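Aryl acylamidase (bacterium CSBL00001, PDB 4YJ6) probably hydrolyses the amide bond of aryl acylamides, releasing an aromatic amine and a carboxylate. Local coordinates at residues A[275-280]-A[393-398]; A[269-274]-A[302-307]; A[288-293]-A[456-461]; A[307-312]-A[383-388]. All blocks are in the same frame, centred on the assembly; numbering follows the deposited sequence.

Contact 1. Residues A[275-280]-A[393-398]; sequences LNYGVF and DLLLAP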
# COMPACT_ATOMS: atom_id res chain seq x y z
N LEU A 275 -16.10 -7.24 13.03
CA LEU A 275 -14.97 -6.72 13.79
C LEU A 275 -13.74 -7.62 13.76
O LEU A 275 -12.69 -7.24 14.26
CB LEU A 275 -15.41 -6.42 15.24
CG LEU A 275 -16.59 -5.44 15.28
CD1 LEU A 275 -17.06 -5.26 16.73
CD2 LEU A 275 -16.24 -4.08 14.65
N ASN A 276 -13.84 -8.82 13.18
CA ASN A 276 -12.71 -9.73 13.17
C ASN A 276 -12.84 -10.83 12.12
O ASN A 276 -12.07 -11.79 12.15
CB ASN A 276 -12.58 -10.39 14.57
CG ASN A 276 -13.84 -11.11 14.99
OD1 ASN A 276 -14.79 -11.31 14.22
ND2 ASN A 276 -13.89 -11.46 16.30
N TYR A 277 -13.75 -10.64 11.16
CA TYR A 277 -14.04 -11.64 10.13
C TYR A 277 -14.35 -13.00 10.72
O TYR A 277 -14.24 -14.03 10.03
CB TYR A 277 -12.88 -11.77 9.13
CG TYR A 277 -12.49 -10.51 8.38
CD1 TYR A 277 -13.11 -10.17 7.16
CD2 TYR A 277 -11.49 -9.69 8.83
CE1 TYR A 277 -12.72 -9.02 6.42
CE2 TYR A 277 -11.07 -8.54 8.08
CZ TYR A 277 -11.71 -8.21 6.88
OH TYR A 277 -11.29 -7.08 6.17
N GLY A 278 -14.78 -13.01 11.98
CA GLY A 278 -15.14 -14.24 12.67
C GLY A 278 -14.00 -15.16 13.03
O GLY A 278 -14.24 -16.20 13.66
N VAL A 279 -12.77 -14.83 12.63
CA VAL A 279 -11.65 -15.75 12.83
C VAL A 279 -10.38 -15.12 13.41
O VAL A 279 -9.52 -15.86 13.86
CB VAL A 279 -11.22 -16.45 11.50
CG1 VAL A 279 -12.35 -17.34 10.99
CG2 VAL A 279 -10.86 -15.42 10.44
N PHE A 280 -10.25 -13.78 13.41
CA PHE A 280 -9.00 -13.17 13.93
C PHE A 280 -9.17 -12.68 15.36
O PHE A 280 -10.23 -12.19 15.73
CB PHE A 280 -8.59 -11.93 13.14
CG PHE A 280 -8.22 -12.21 11.69
CD1 PHE A 280 -9.20 -12.13 10.69
CD2 PHE A 280 -6.92 -12.54 11.35
CE1 PHE A 280 -8.87 -12.36 9.36
CE2 PHE A 280 -6.56 -12.79 10.01
CZ PHE A 280 -7.54 -12.68 9.02
N ASP A 393 -23.91 -4.15 -0.21
CA ASP A 393 -23.18 -3.28 -1.11
C ASP A 393 -21.73 -3.04 -0.68
O ASP A 393 -20.90 -2.72 -1.50
CB ASP A 393 -23.91 -1.93 -1.23
CG ASP A 393 -25.34 -2.08 -1.71
OD1 ASP A 393 -25.54 -2.69 -2.79
OD2 ASP A 393 -26.27 -1.64 -1.02
N LEU A 394 -21.43 -3.16 0.61
CA LEU A 394 -20.12 -2.83 1.15
C LEU A 394 -19.89 -3.70 2.36
O LEU A 394 -20.86 -4.11 2.99
CB LEU A 394 -20.05 -1.37 1.60
CG LEU A 394 -20.05 -0.28 0.55
CD1 LEU A 394 -20.38 1.07 1.23
CD2 LEU A 394 -18.70 -0.19 -0.23
N LEU A 395 -18.63 -3.94 2.70
CA LEU A 395 -18.29 -4.62 3.94
C LEU A 395 -17.27 -3.76 4.67
O LEU A 395 -16.31 -3.30 4.05
CB LEU A 395 -17.69 -5.99 3.65
CG LEU A 395 -17.14 -6.80 4.82
CD1 LEU A 395 -18.26 -7.05 5.81
CD2 LEU A 395 -16.53 -8.10 4.29
N LEU A 396 -17.49 -3.54 5.95
CA LEU A 396 -16.55 -2.80 6.80
C LEU A 396 -15.88 -3.75 7.77
O LEU A 396 -16.52 -4.65 8.30
CB LEU A 396 -17.28 -1.73 7.63
CG LEU A 396 -18.14 -0.77 6.84
CD1 LEU A 396 -18.89 0.14 7.82
CD2 LEU A 396 -17.23 0.02 5.88
N ALA A 397 -14.62 -3.48 8.07
CA ALA A 397 -13.86 -4.27 9.05
C ALA A 397 -12.72 -3.39 9.54
O ALA A 397 -12.44 -2.38 8.92
CB ALA A 397 -13.31 -5.58 8.39
N PRO A 398 -12.06 -3.75 10.65
CA PRO A 398 -10.82 -3.04 10.96
C PRO A 398 -9.79 -3.43 9.90
O PRO A 398 -9.77 -4.58 9.47
CB PRO A 398 -10.38 -3.61 12.33
CG PRO A 398 -11.60 -4.43 12.84
CD PRO A 398 -12.32 -4.87 11.57
O HOH W 1 -9.08 -5.90 7.28
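Tyr277 sets the phenol end of its ring against the methyl of Ala397. Tyr277 OH and Tyr277 CZ both lie 3.4 Å from Ala397 CB, and the methyl meets the ring obliquely. Leu395 comes less close, with Leu395 CD2 4.5 Å from Tyr277 CE1. A second touch lies at the start of the loop. Leu275 O sits alongside the CG and CD carbons of Pro398, 3.3 Å from Pro398 CG.

Water 1 joins the two segments. It lies in the plane of the Tyr277 ring, at its edge, 2.7 Å from Tyr277 OH. It also donates to Pro398 O at 2.6 Å. The phenol oxygen is thereby linked to the backbone beyond the methyl it touches.

Residues 394-398 form an inner strand of the large mixed sheet of this amidase fold. Residues 275-280 belong to the loop that leaves the parallel neighbour strand 270-273 and leads to helix 284-299. Here the loop brings an aromatic ring back over the sheet.

Tyr277 CG stands anti to the carbonyl carbon (chi1 -59°), which sends the ring toward the strand. Tyr277 is the middle residue of an Asx turn. Gly278 N gives a bond of 2.8 Å to Asn276 OD1, from well above the carbonyl plane (48° out of it). Asn276 O accepts twice, from Phe280 N at 3.0 Å and from Val279 N at 3.2 Å. Further out, Thr274 OG1 makes weak bonds to the backbone N of Asn276 and of Tyr277. Leu459 and Ile461 of strand 454-462 also touch the Tyr277 side chain.

Contact 2. Residues A[269-274]-A[302-307]; sequences KKIGLT and AHVEFV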
# COMPACT_ATOMS: atom_id res chain seq x y z
N LYS A 269 -27.48 2.52 0.86
CA LYS A 269 -26.60 1.36 0.72
C LYS A 269 -26.76 0.41 1.89
O LYS A 269 -27.05 0.85 3.00
CB LYS A 269 -25.14 1.81 0.63
CG LYS A 269 -24.85 2.60 -0.66
CD LYS A 269 -25.13 1.77 -1.93
CE LYS A 269 -24.63 2.53 -3.18
NZ LYS A 269 -25.05 1.83 -4.41
N LYS A 270 -26.56 -0.87 1.62
CA LYS A 270 -26.65 -1.92 2.63
C LYS A 270 -25.24 -2.33 2.96
O LYS A 270 -24.48 -2.77 2.09
CB LYS A 270 -27.38 -3.15 2.11
CG LYS A 270 -28.86 -2.95 1.90
CD LYS A 270 -29.57 -4.31 1.74
CE LYS A 270 -29.05 -5.41 2.74
NZ LYS A 270 -29.28 -5.14 4.23
N ILE A 271 -24.86 -2.13 4.20
CA ILE A 271 -23.45 -2.27 4.57
C ILE A 271 -23.33 -3.36 5.62
O ILE A 271 -24.05 -3.32 6.63
CB ILE A 271 -22.93 -0.97 5.12
CG1 ILE A 271 -23.05 0.14 4.03
CG2 ILE A 271 -21.46 -1.13 5.58
CD1 ILE A 271 -22.45 1.50 4.45
N GLY A 272 -22.45 -4.32 5.39
CA GLY A 272 -22.17 -5.34 6.38
C GLY A 272 -20.97 -4.94 7.21
O GLY A 272 -20.12 -4.19 6.74
N LEU A 273 -20.95 -5.36 8.49
CA LEU A 273 -19.88 -4.98 9.41
C LEU A 273 -19.34 -6.24 10.09
O LEU A 273 -20.12 -7.11 10.52
CB LEU A 273 -20.44 -4.02 10.49
CG LEU A 273 -19.51 -3.69 11.64
CD1 LEU A 273 -18.26 -2.98 11.15
CD2 LEU A 273 -20.27 -2.83 12.70
N THR A 274 -18.02 -6.38 10.15
CA THR A 274 -17.41 -7.44 10.98
C THR A 274 -16.26 -6.85 11.76
O THR A 274 -15.54 -6.00 11.25
CB THR A 274 -16.91 -8.61 10.13
OG1 THR A 274 -16.32 -9.60 10.98
CG2 THR A 274 -15.88 -8.13 9.02
N ALA A 302 -27.14 5.16 5.25
CA ALA A 302 -26.91 3.76 4.93
C ALA A 302 -27.47 2.86 6.03
O ALA A 302 -27.72 3.32 7.15
CB ALA A 302 -25.39 3.48 4.76
N HIS A 303 -27.65 1.58 5.72
CA HIS A 303 -28.11 0.61 6.71
C HIS A 303 -26.95 -0.31 7.02
O HIS A 303 -26.40 -0.92 6.12
CB HIS A 303 -29.28 -0.18 6.15
CG HIS A 303 -30.33 0.69 5.52
ND1 HIS A 303 -30.38 0.94 4.16
CD2 HIS A 303 -31.31 1.44 6.08
CE1 HIS A 303 -31.37 1.77 3.90
NE2 HIS A 303 -31.95 2.09 5.05
N VAL A 304 -26.55 -0.37 8.29
CA VAL A 304 -25.38 -1.15 8.67
C VAL A 304 -25.84 -2.28 9.58
O VAL A 304 -26.63 -2.03 10.51
CB VAL A 304 -24.34 -0.30 9.42
CG1 VAL A 304 -23.12 -1.13 9.81
CG2 VAL A 304 -23.90 0.93 8.57
N GLU A 305 -25.34 -3.49 9.35
CA GLU A 305 -25.60 -4.59 10.30
C GLU A 305 -24.42 -5.54 10.35
O GLU A 305 -23.64 -5.65 9.38
CB GLU A 305 -26.89 -5.34 9.93
CG GLU A 305 -26.75 -6.18 8.70
CD GLU A 305 -28.10 -6.73 8.16
OE1 GLU A 305 -29.01 -5.94 7.83
OE2 GLU A 305 -28.21 -7.95 8.01
N PHE A 306 -24.23 -6.19 11.49
CA PHE A 306 -23.19 -7.21 11.61
C PHE A 306 -23.44 -8.40 10.70
O PHE A 306 -24.58 -8.81 10.49
CB PHE A 306 -23.05 -7.69 13.08
CG PHE A 306 -22.40 -6.69 13.97
CD1 PHE A 306 -21.01 -6.60 14.04
CD2 PHE A 306 -23.15 -5.83 14.76
CE1 PHE A 306 -20.40 -5.67 14.86
CE2 PHE A 306 -22.53 -4.89 15.59
CZ PHE A 306 -21.16 -4.81 15.64
N VAL A 307 -22.36 -8.89 10.08
CA VAL A 307 -22.42 -10.07 9.23
C VAL A 307 -21.39 -11.11 9.66
O VAL A 307 -20.34 -10.80 10.21
CB VAL A 307 -22.19 -9.71 7.72
CG1 VAL A 307 -23.27 -8.78 7.25
CG2 VAL A 307 -20.78 -9.06 7.50
O HOH W 2 -27.57 -3.56 6.23
O HOH W 3 -17.94 -11.53 11.29
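Leu273 lays its CD2 methyl over one face of the Phe306 ring, in a CH-pi contact. The methyl is offset toward the rim, with Leu273 CD2 3.6 Å from Phe306 CE1. The two side chains lie side by side and point the same way. On the same face of the sheet Val304 fits between two neighbours. Val304 CG1 lies 4.0 Å from Leu273 CB, and Val304 CG2 is 4.1 Å from Ile271 CB. Ile271 CD1 continues the row against Ala302 CB, 3.6 Å away.

These are parallel strands, hydrogen-bonded by five backbone bonds. They belong to a beta-alpha-beta unit, and 303-306 is an edge strand of its sheet within this chain. The connecting helix 284-299 covers the apolar face, with Phe297 on Ile271 and Val304, and Ala294 on Leu273.

The other face has a dip at Gly272, which has no side chain. Val307 fills it, with Val307 CG1 3.7 Å from Gly272 CA. On this same face Lys270 bends at chi3 and chi4 (41° and 63°), which turns its amine toward Glu305. The salt bridge is long, 3.7 Å from Lys270 NZ to Glu305 OE1. Water 2 bridges the same pair: it accepts from Lys270 NZ at 3.1 Å and donates to Glu305 OE1. At the far end water 3 joins Thr274 OG1 to Val307 O, donating to the carbonyl at 2.7 Å.

Contact 3. Residues A[288-293]-A[456-461]; sequences DLIGKA and AGMLII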
# COMPACT_ATOMS: atom_id res chain seq x y z
N ASP A 288 -13.70 -1.62 19.20
CA ASP A 288 -14.59 -0.55 19.61
C ASP A 288 -14.57 0.66 18.69
O ASP A 288 -15.61 1.28 18.42
CB ASP A 288 -14.26 -0.08 21.04
CG ASP A 288 -14.51 -1.16 22.09
OD1 ASP A 288 -15.19 -2.17 21.79
OD2 ASP A 288 -14.00 -0.98 23.22
N LEU A 289 -13.38 1.01 18.23
CA LEU A 289 -13.22 2.17 17.37
C LEU A 289 -13.95 1.92 16.05
O LEU A 289 -14.58 2.81 15.51
CB LEU A 289 -11.73 2.46 17.12
CG LEU A 289 -11.42 3.68 16.27
CD1 LEU A 289 -11.79 4.97 17.00
CD2 LEU A 289 -9.91 3.65 15.87
N ILE A 290 -13.87 0.70 15.54
CA ILE A 290 -14.52 0.39 14.26
C ILE A 290 -16.05 0.33 14.43
O ILE A 290 -16.81 0.71 13.53
CB ILE A 290 -13.96 -0.91 13.65
CG1 ILE A 290 -12.45 -0.80 13.39
CG2 ILE A 290 -14.74 -1.30 12.36
CD1 ILE A 290 -12.01 0.43 12.71
N GLY A 291 -16.51 -0.15 15.59
CA GLY A 291 -17.94 -0.13 15.85
C GLY A 291 -18.48 1.29 15.81
O GLY A 291 -19.59 1.54 15.33
N LYS A 292 -17.69 2.22 16.34
CA LYS A 292 -18.08 3.62 16.33
C LYS A 292 -18.05 4.17 14.91
O LYS A 292 -18.98 4.83 14.46
CB LYS A 292 -17.08 4.40 17.19
CG LYS A 292 -17.49 5.81 17.55
CD LYS A 292 -16.60 6.34 18.69
CE LYS A 292 -17.29 7.42 19.51
NZ LYS A 292 -16.52 7.67 20.78
N ALA A 293 -16.97 3.87 14.19
CA ALA A 293 -16.82 4.39 12.84
C ALA A 293 -17.93 3.92 11.93
O ALA A 293 -18.42 4.67 11.11
CB ALA A 293 -15.46 3.98 12.25
N ALA A 456 -5.39 4.16 13.77
CA ALA A 456 -5.96 2.85 13.40
C ALA A 456 -6.86 3.04 12.20
O ALA A 456 -7.56 4.05 12.09
CB ALA A 456 -6.80 2.24 14.58
N GLY A 457 -6.91 2.04 11.32
CA GLY A 457 -7.74 2.14 10.14
C GLY A 457 -8.96 1.24 10.09
O GLY A 457 -9.02 0.18 10.73
N MSE A 458 -9.94 1.69 9.31
CA MSE A 458 -11.07 0.84 8.96
C MSE A 458 -11.01 0.48 7.48
O MSE A 458 -10.73 1.34 6.65
CB MSE A 458 -12.37 1.57 9.22
CG MSE A 458 -13.52 0.88 8.55
SE MSE A 458 -15.14 1.74 9.22
CE MSE A 458 -15.04 3.33 8.19
N LEU A 459 -11.23 -0.79 7.15
CA LEU A 459 -11.20 -1.21 5.74
C LEU A 459 -12.61 -1.18 5.19
O LEU A 459 -13.54 -1.68 5.80
CB LEU A 459 -10.67 -2.64 5.65
CG LEU A 459 -10.29 -3.05 4.21
CD1 LEU A 459 -9.06 -2.22 3.78
CD2 LEU A 459 -9.96 -4.54 4.15
N ILE A 460 -12.76 -0.53 4.04
CA ILE A 460 -13.99 -0.56 3.29
C ILE A 460 -13.79 -1.46 2.09
O ILE A 460 -12.91 -1.19 1.26
CB ILE A 460 -14.33 0.87 2.80
CG1 ILE A 460 -14.45 1.83 4.00
CG2 ILE A 460 -15.59 0.88 1.88
CD1 ILE A 460 -14.77 3.30 3.60
N ILE A 461 -14.58 -2.52 1.98
CA ILE A 461 -14.43 -3.47 0.87
C ILE A 461 -15.65 -3.37 -0.05
O ILE A 461 -16.81 -3.36 0.44
CB ILE A 461 -14.33 -4.93 1.42
CG1 ILE A 461 -13.22 -5.04 2.48
CG2 ILE A 461 -14.09 -5.91 0.24
CD1 ILE A 461 -13.09 -6.51 3.11
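Ile290 turns at chi2 (-48°), which folds its CD1 methyl onto Met458 CB although its own CB does not aim at the strand. Met458, a selenomethionine, holds CG anti to the backbone N (chi1 165°) and stays extended at chi2. This carries its selenium on to Ala293. A bend at chi3 then places only the CE methyl. The side chains of Ile290 and Met458 pass at a slant.

Ile290 CD1 lies 3.7 Å from Met458 CB and 3.6 Å from Gly457 O. The methyl therefore rests on the root of one residue and the backbone of the one before. The outer part of Met458 serves a different partner. Ala293 CB points toward the strand and meets Met458 SE at 3.8 Å, with Met458 CE 4.1 Å from the same Ala293 CB. One turn earlier Leu289 uses its CD2 branch, with Leu289 CD2 3.7 Å from Ala456 CB. Leu289 and Ala293 are four residues apart on the helix, and Ala456 and Met458 two apart on the strand, so each pair presents one apolar side to the other.

The helix segment crosses the strand at 52°, with the axes 9.0 Å apart. Helix 284-299 lies on one face of the sheet, where its side chains reach three strands. Besides Met458, Leu289 touches Ile451 of strand 443-451, and Ile290 touches Pro398 of strand 394-398. Phe477 of helix 467-480 packs against both Ala293 and Met458, which joins the two helices over this strand.

Contact 4. Residues A[307-312]-A[383-388]; sequences VDLGIP and DCMNGV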
# COMPACT_ATOMS: atom_id res chain seq x y z
N VAL A 307 -22.36 -8.89 10.08
CA VAL A 307 -22.42 -10.07 9.23
C VAL A 307 -21.39 -11.11 9.66
O VAL A 307 -20.34 -10.80 10.21
CB VAL A 307 -22.19 -9.71 7.72
CG1 VAL A 307 -23.27 -8.78 7.25
CG2 VAL A 307 -20.78 -9.06 7.50
N ASP A 308 -21.69 -12.36 9.36
CA ASP A 308 -20.77 -13.47 9.62
C ASP A 308 -20.33 -14.06 8.26
O ASP A 308 -21.13 -14.59 7.52
CB ASP A 308 -21.48 -14.54 10.46
CG ASP A 308 -20.62 -15.75 10.70
OD1 ASP A 308 -19.38 -15.65 10.54
OD2 ASP A 308 -21.17 -16.82 11.01
N LEU A 309 -19.06 -13.90 7.92
CA LEU A 309 -18.57 -14.45 6.66
C LEU A 309 -18.58 -15.97 6.62
O LEU A 309 -18.63 -16.56 5.55
CB LEU A 309 -17.14 -13.99 6.40
CG LEU A 309 -17.10 -12.70 5.59
CD1 LEU A 309 -17.52 -11.53 6.51
CD2 LEU A 309 -15.72 -12.52 5.01
N GLY A 310 -18.54 -16.61 7.79
CA GLY A 310 -18.54 -18.06 7.84
C GLY A 310 -17.28 -18.74 7.30
O GLY A 310 -17.35 -19.85 6.76
N ILE A 311 -16.13 -18.10 7.46
CA ILE A 311 -14.86 -18.69 7.01
C ILE A 311 -14.57 -19.95 7.85
O ILE A 311 -14.52 -19.87 9.07
CB ILE A 311 -13.73 -17.67 7.21
CG1 ILE A 311 -13.89 -16.48 6.23
CG2 ILE A 311 -12.38 -18.36 7.00
CD1 ILE A 311 -12.97 -15.29 6.57
N PRO A 312 -14.41 -21.12 7.21
CA PRO A 312 -14.27 -22.37 7.99
C PRO A 312 -12.83 -22.76 8.31
O PRO A 312 -12.58 -23.78 8.98
CB PRO A 312 -14.91 -23.41 7.09
CG PRO A 312 -14.54 -22.91 5.70
CD PRO A 312 -14.67 -21.40 5.79
N ASP A 383 -15.26 -17.33 -1.89
CA ASP A 383 -16.71 -17.56 -1.92
C ASP A 383 -17.36 -16.99 -0.65
O ASP A 383 -18.52 -16.57 -0.69
CB ASP A 383 -17.01 -19.06 -2.07
CG ASP A 383 -17.05 -19.51 -3.52
OD1 ASP A 383 -17.20 -18.65 -4.40
OD2 ASP A 383 -16.90 -20.71 -3.76
N CYS A 384 -16.61 -16.92 0.45
CA CYS A 384 -17.17 -16.31 1.67
C CYS A 384 -17.36 -14.82 1.45
O CYS A 384 -18.35 -14.25 1.83
CB CYS A 384 -16.28 -16.54 2.89
SG CYS A 384 -16.28 -18.28 3.48
N MSE A 385 -16.39 -14.20 0.78
CA MSE A 385 -16.57 -12.79 0.43
C MSE A 385 -17.75 -12.61 -0.50
O MSE A 385 -18.58 -11.69 -0.32
CB MSE A 385 -15.34 -12.27 -0.31
CG MSE A 385 -14.22 -12.03 0.58
SE MSE A 385 -14.62 -10.41 1.64
CE MSE A 385 -12.93 -10.51 2.64
N ASN A 386 -17.85 -13.47 -1.50
CA ASN A 386 -18.93 -13.37 -2.47
C ASN A 386 -20.30 -13.51 -1.78
O ASN A 386 -21.27 -12.89 -2.20
CB ASN A 386 -18.80 -14.45 -3.55
CG ASN A 386 -17.71 -14.13 -4.58
OD1 ASN A 386 -17.07 -15.04 -5.14
ND2 ASN A 386 -17.48 -12.87 -4.80
N GLY A 387 -20.37 -14.35 -0.76
CA GLY A 387 -21.63 -14.54 -0.04
C GLY A 387 -22.09 -13.23 0.60
O GLY A 387 -23.28 -12.95 0.69
N VAL A 388 -21.14 -12.43 1.08
CA VAL A 388 -21.48 -11.11 1.60
C VAL A 388 -22.03 -10.23 0.48
O VAL A 388 -23.06 -9.58 0.63
CB VAL A 388 -20.25 -10.45 2.26
CG1 VAL A 388 -20.48 -8.95 2.56
CG2 VAL A 388 -19.89 -11.22 3.56
O HOH W 4 -20.32 -15.45 3.34
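Leu309 O faces Cys384 and a bridging water. Water 4 donates to Leu309 O at 3.0 Å and to Cys384 O at 2.8 Å, tying the loop to the helix backbone. The same Leu309 O is packed against the cysteine side chain, 3.5 Å from Cys384 CB.

The leucine side chain goes further along the helix. Leu309 CG lies 3.8 Å from Val388 CG2, and Leu309 CD1 touches that same valine methyl. The other branch serves Met385, a selenomethionine. Leu309 CD2 is 4.1 Å from Met385 SE, which reaches back because the Met385 chain bends at chi2. Met385 and Val388 are three residues apart, about one turn, and the leucine divides its branches between them. Its chi1 of -91° is displaced from a staggered value.

The loop then curls round Cys384. Cys384 SG is 3.8 Å from Ile311 CA and 4.1 Å from Ile311 CG1, with Pro312 CD just beyond. An Asx turn lies at the start of this curl: Gly310 N donates to Asp308 OD1 at 3.0 Å, from above the carboxylate plane (67° out of it). Gly310 has a positive phi, which suits glycine.

The contact joins the loop between strand 303-306 and helix 315-339 to helix 368-389. Met385 also touches Leu395 of strand 394-398 and Leu435 of helix 434-439. Across the two segments the direct touches are mostly dispersion between carbon, sulfur and selenium. The polar link goes through water 4, which gives Cys384 O a second donor where its helical bond from Val388 N is weak.

In the fold
Along the chain contact 2 opens first, at 269-274. Contact 1 opens at 275-280 and contact 3 at 288-293. Contact 2 then closes at 302-307, a short loop around helix 284-299, so it crosses both. Contact 4 opens at 307-312, sharing Val307 with contact 2, and closes a largely helical loop at 383-388. It is nested inside contacts 1 and 3. Contact 1 closes at 393-398 and contact 3 at 456-461, and these two cross. Strands 303-306, 270-273, 394-398 and 454-462 lie next to one another in this order in one mixed sheet. Contacts 1, 2 and 3 all reach that sheet, and contact 4 fastens helix 368-389 beside its edge-strand loop.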